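PDB 4EUN: thermoresistant glucokinase from Janibacter sp. HTCC2649, which probably transfers phosphate from ATP to gluconate, as a P-loop kinase of the gluconokinase type. Local coordinates for residues A[33-38]-A[126-131]. Residues are numbered along the deposited sequence; the frame is centred on the assembly and turned at random.
Sequences VVMGVS and VDFLHL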
ATOM      1  N   VAL A  33       4.938  11.179   4.848  1.00 18.92           N
ATOM      2  CA  VAL A  33       5.305  10.707   3.521  1.00 18.98           C
ATOM      3  C   VAL A  33       6.669  10.046   3.608  1.00 19.81           C
ATOM      4  O   VAL A  33       7.623  10.670   4.069  1.00 20.87           O
ATOM      5  CB  VAL A  33       5.352  11.864   2.485  1.00 18.51           C
ATOM      6  CG1 VAL A  33       5.909  11.368   1.152  1.00 21.06           C
ATOM      7  CG2 VAL A  33       3.952  12.448   2.292  1.00 22.26           C
ATOM      8  N   VAL A  34       6.749   8.784   3.181  1.00 18.36           N
ATOM      9  CA  VAL A  34       8.029   8.090   3.088  1.00 18.65           C
ATOM     10  C   VAL A  34       8.461   8.240   1.650  1.00 19.29           C
ATOM     11  O   VAL A  34       7.818   7.731   0.745  1.00 21.31           O
ATOM     12  CB  VAL A  34       7.917   6.592   3.432  1.00 19.87           C
ATOM     13  CG1 VAL A  34       9.310   5.953   3.442  1.00 22.70           C
ATOM     14  CG2 VAL A  34       7.229   6.413   4.802  1.00 21.01           C
ATOM     15  N   MET A  35       9.584   8.916   1.453  0.52 18.83           N
ATOM     16  CA  MET A  35      10.033   9.272   0.125  0.52 20.85           C
ATOM     17  C   MET A  35      11.353   8.563  -0.146  0.52 20.80           C
ATOM     18  O   MET A  35      12.218   8.516   0.708  0.52 23.40           O
ATOM     19  CB  MET A  35      10.184  10.794   0.047  0.52 21.66           C
ATOM     20  CG  MET A  35      11.155  11.287  -0.988  0.52 26.27           C
ATOM     21  SD  MET A  35      11.266  13.088  -0.998  0.52 30.42           S
ATOM     22  CE  MET A  35      12.114  13.454   0.542  0.52 22.23           C
ATOM     23  N   GLY A  36      11.493   7.978  -1.332  1.00 26.95           N
ATOM     24  CA  GLY A  36      12.744   7.342  -1.714  1.00 27.63           C
ATOM     25  C   GLY A  36      12.548   6.653  -3.041  1.00 30.20           C
ATOM     26  O   GLY A  36      11.420   6.417  -3.449  1.00 29.17           O
ATOM     27  N   VAL A  37      13.633   6.318  -3.719  1.00 28.55           N
ATOM     28  CA  VAL A  37      13.486   5.667  -5.017  1.00 35.18           C
ATOM     29  C   VAL A  37      12.934   4.248  -4.879  1.00 37.73           C
ATOM     30  O   VAL A  37      12.880   3.701  -3.780  1.00 39.78           O
ATOM     31  CB  VAL A  37      14.811   5.646  -5.807  1.00 33.83           C
ATOM     32  CG1 VAL A  37      15.369   7.058  -5.925  1.00 32.78           C
ATOM     33  CG2 VAL A  37      15.827   4.721  -5.144  1.00 37.14           C
ATOM     34  N   SER A  38      12.509   3.666  -5.996  1.00 40.38           N
ATOM     35  CA  SER A  38      12.065   2.275  -6.015  1.00 35.34           C
ATOM     36  C   SER A  38      13.169   1.338  -5.542  1.00 34.96           C
ATOM     37  O   SER A  38      14.327   1.456  -5.969  1.00 43.27           O
ATOM     38  CB  SER A  38      11.643   1.873  -7.429  1.00 47.52           C
ATOM     39  OG  SER A  38      10.498   2.590  -7.844  1.00 56.94           O
ATOM     40  N   VAL A 126       2.782  18.060   6.880  1.00 25.43           N
ATOM     41  CA  VAL A 126       3.343  16.838   6.306  1.00 27.05           C
ATOM     42  C   VAL A 126       4.776  16.603   6.791  1.00 28.05           C
ATOM     43  O   VAL A 126       5.642  17.479   6.665  1.00 26.70           O
ATOM     44  CB  VAL A 126       3.331  16.837   4.761  1.00 24.04           C
ATOM     45  CG1 VAL A 126       3.769  15.469   4.236  1.00 23.49           C
ATOM     46  CG2 VAL A 126       1.949  17.159   4.221  1.00 25.87           C
ATOM     47  N   ASP A 127       5.016  15.419   7.346  1.00 22.69           N
ATOM     48  CA  ASP A 127       6.342  15.052   7.830  1.00 23.27           C
ATOM     49  C   ASP A 127       6.943  14.040   6.882  1.00 19.75           C
ATOM     50  O   ASP A 127       6.276  13.094   6.480  1.00 22.69           O
ATOM     51  CB  ASP A 127       6.249  14.442   9.233  1.00 28.41           C
ATOM     52  CG  ASP A 127       5.651  15.393  10.246  1.00 32.05           C
ATOM     53  OD1 ASP A 127       6.164  16.528  10.389  1.00 29.73           O
ATOM     54  OD2 ASP A 127       4.658  15.004  10.894  1.00 32.21           O
ATOM     55  N   PHE A 128       8.207  14.236   6.513  1.00 20.64           N
ATOM     56  CA  PHE A 128       8.833  13.369   5.528  1.00 20.36           C
ATOM     57  C   PHE A 128       9.860  12.446   6.145  1.00 22.24           C
ATOM     58  O   PHE A 128      10.670  12.868   6.966  1.00 24.48           O
ATOM     59  CB  PHE A 128       9.498  14.225   4.430  1.00 20.81           C
ATOM     60  CG  PHE A 128       8.507  14.909   3.547  1.00 21.46           C
ATOM     61  CD1 PHE A 128       7.947  16.128   3.915  1.00 22.62           C
ATOM     62  CD2 PHE A 128       8.090  14.305   2.365  1.00 18.55           C
ATOM     63  CE1 PHE A 128       6.993  16.744   3.106  1.00 22.72           C
ATOM     64  CE2 PHE A 128       7.144  14.912   1.552  1.00 18.56           C
ATOM     65  CZ  PHE A 128       6.596  16.131   1.924  1.00 21.02           C
ATOM     66  N   LEU A 129       9.811  11.176   5.758  1.00 20.13           N
ATOM     67  CA  LEU A 129      10.885  10.239   6.063  1.00 18.15           C
ATOM     68  C   LEU A 129      11.587   9.969   4.744  1.00 19.40           C
ATOM     69  O   LEU A 129      11.017   9.378   3.827  1.00 18.88           O
ATOM     70  CB  LEU A 129      10.331   8.941   6.659  1.00 19.71           C
ATOM     71  CG  LEU A 129       9.452   9.074   7.903  1.00 21.39           C
ATOM     72  CD1 LEU A 129       8.877   7.712   8.263  1.00 20.98           C
ATOM     73  CD2 LEU A 129      10.234   9.652   9.072  1.00 26.33           C
ATOM     74  N   HIS A 130      12.823  10.430   4.636  1.00 19.32           N
ATOM     75  CA  HIS A 130      13.571  10.301   3.388  1.00 19.98           C
ATOM     76  C   HIS A 130      14.485   9.073   3.453  1.00 22.23           C
ATOM     77  O   HIS A 130      15.522   9.095   4.114  1.00 21.68           O
ATOM     78  CB  HIS A 130      14.379  11.576   3.156  1.00 20.72           C
ATOM     79  CG  HIS A 130      15.299  11.520   1.977  1.00 20.71           C
ATOM     80  ND1 HIS A 130      16.295  12.454   1.786  1.00 20.66           N
ATOM     81  CD2 HIS A 130      15.373  10.663   0.930  1.00 22.15           C
ATOM     82  CE1 HIS A 130      16.955  12.165   0.677  1.00 22.75           C
ATOM     83  NE2 HIS A 130      16.424  11.084   0.141  1.00 21.42           N
ATOM     84  N   LEU A 131      14.068   7.998   2.785  1.00 20.64           N
ATOM     85  CA  LEU A 131      14.790   6.733   2.807  1.00 19.09           C
ATOM     86  C   LEU A 131      15.753   6.715   1.632  1.00 25.49           C
ATOM     87  O   LEU A 131      15.340   6.812   0.471  1.00 25.49           O
ATOM     88  CB  LEU A 131      13.798   5.572   2.706  1.00 23.25           C
ATOM     89  CG  LEU A 131      14.285   4.133   2.882  1.00 28.20           C
ATOM     90  CD1 LEU A 131      14.798   3.885   4.286  1.00 25.87           C
ATOM     91  CD2 LEU A 131      13.128   3.208   2.591  1.00 29.00           C
TER
HETATM   92  O   HOH W   1      16.105   6.626  -2.074  1.00 29.08           O
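Val33 and Phe128 pack tightly against each other. Their side chains run side by side on one face of the sheet, and CE2 of the Phe128 ring comes to 3.7 Å from CB of Val33, with CD2 close by. With CG1 set anti to the backbone N (chi1 173°), Val33 keeps that methyl by the Phe128 ring, while CG2 reaches Val126 CG1 at 3.6 Å. The backbones beneath are parallel and in regular register: Val33 N donates to Asp127 O, Val33 O accepts from Leu129 N, Met35 N donates to Leu129 O and Met35 O accepts from Leu131 N, all four bonds being 2.8 Å long. Further along the same face, Met35, in one of its two conformers, bends at chi3 (70°) and brings CE to 3.9 Å from His130 CB, a contact that is doubtful for the other copy. NE2 of the His130 imidazole is hydrogen-bonded to Asp132.

Strands 31-35 and 127-132 are the central and adjoining strands of a parallel sheet with order 2-3-1-4-5, the core of a P-loop kinase, and Gly36 opens what is probably the Walker A loop. On the opposite face the pair is looser: Val34 CG2 and Leu129 CD1 are 4.0 Å apart, with helix 42-53 packing on Val34 and helix 180-191 on Leu129.

Beyond Met35 the direct ladder gives way to water. Gly36 still lays its CA 3.4 Å from Leu131 O, but Val37 has turned off, and a water accepts from Val37 N and donates to Leu131 O at 2.7 Å from the latter. There the chain enters the loop, where Lys42 NZ is hydrogen-bonded to Gly36 O. The side chain of Leu131, on the neighbouring strand, lies about 6 Å from a bound sulfate, probably taken from the crystallisation liquor.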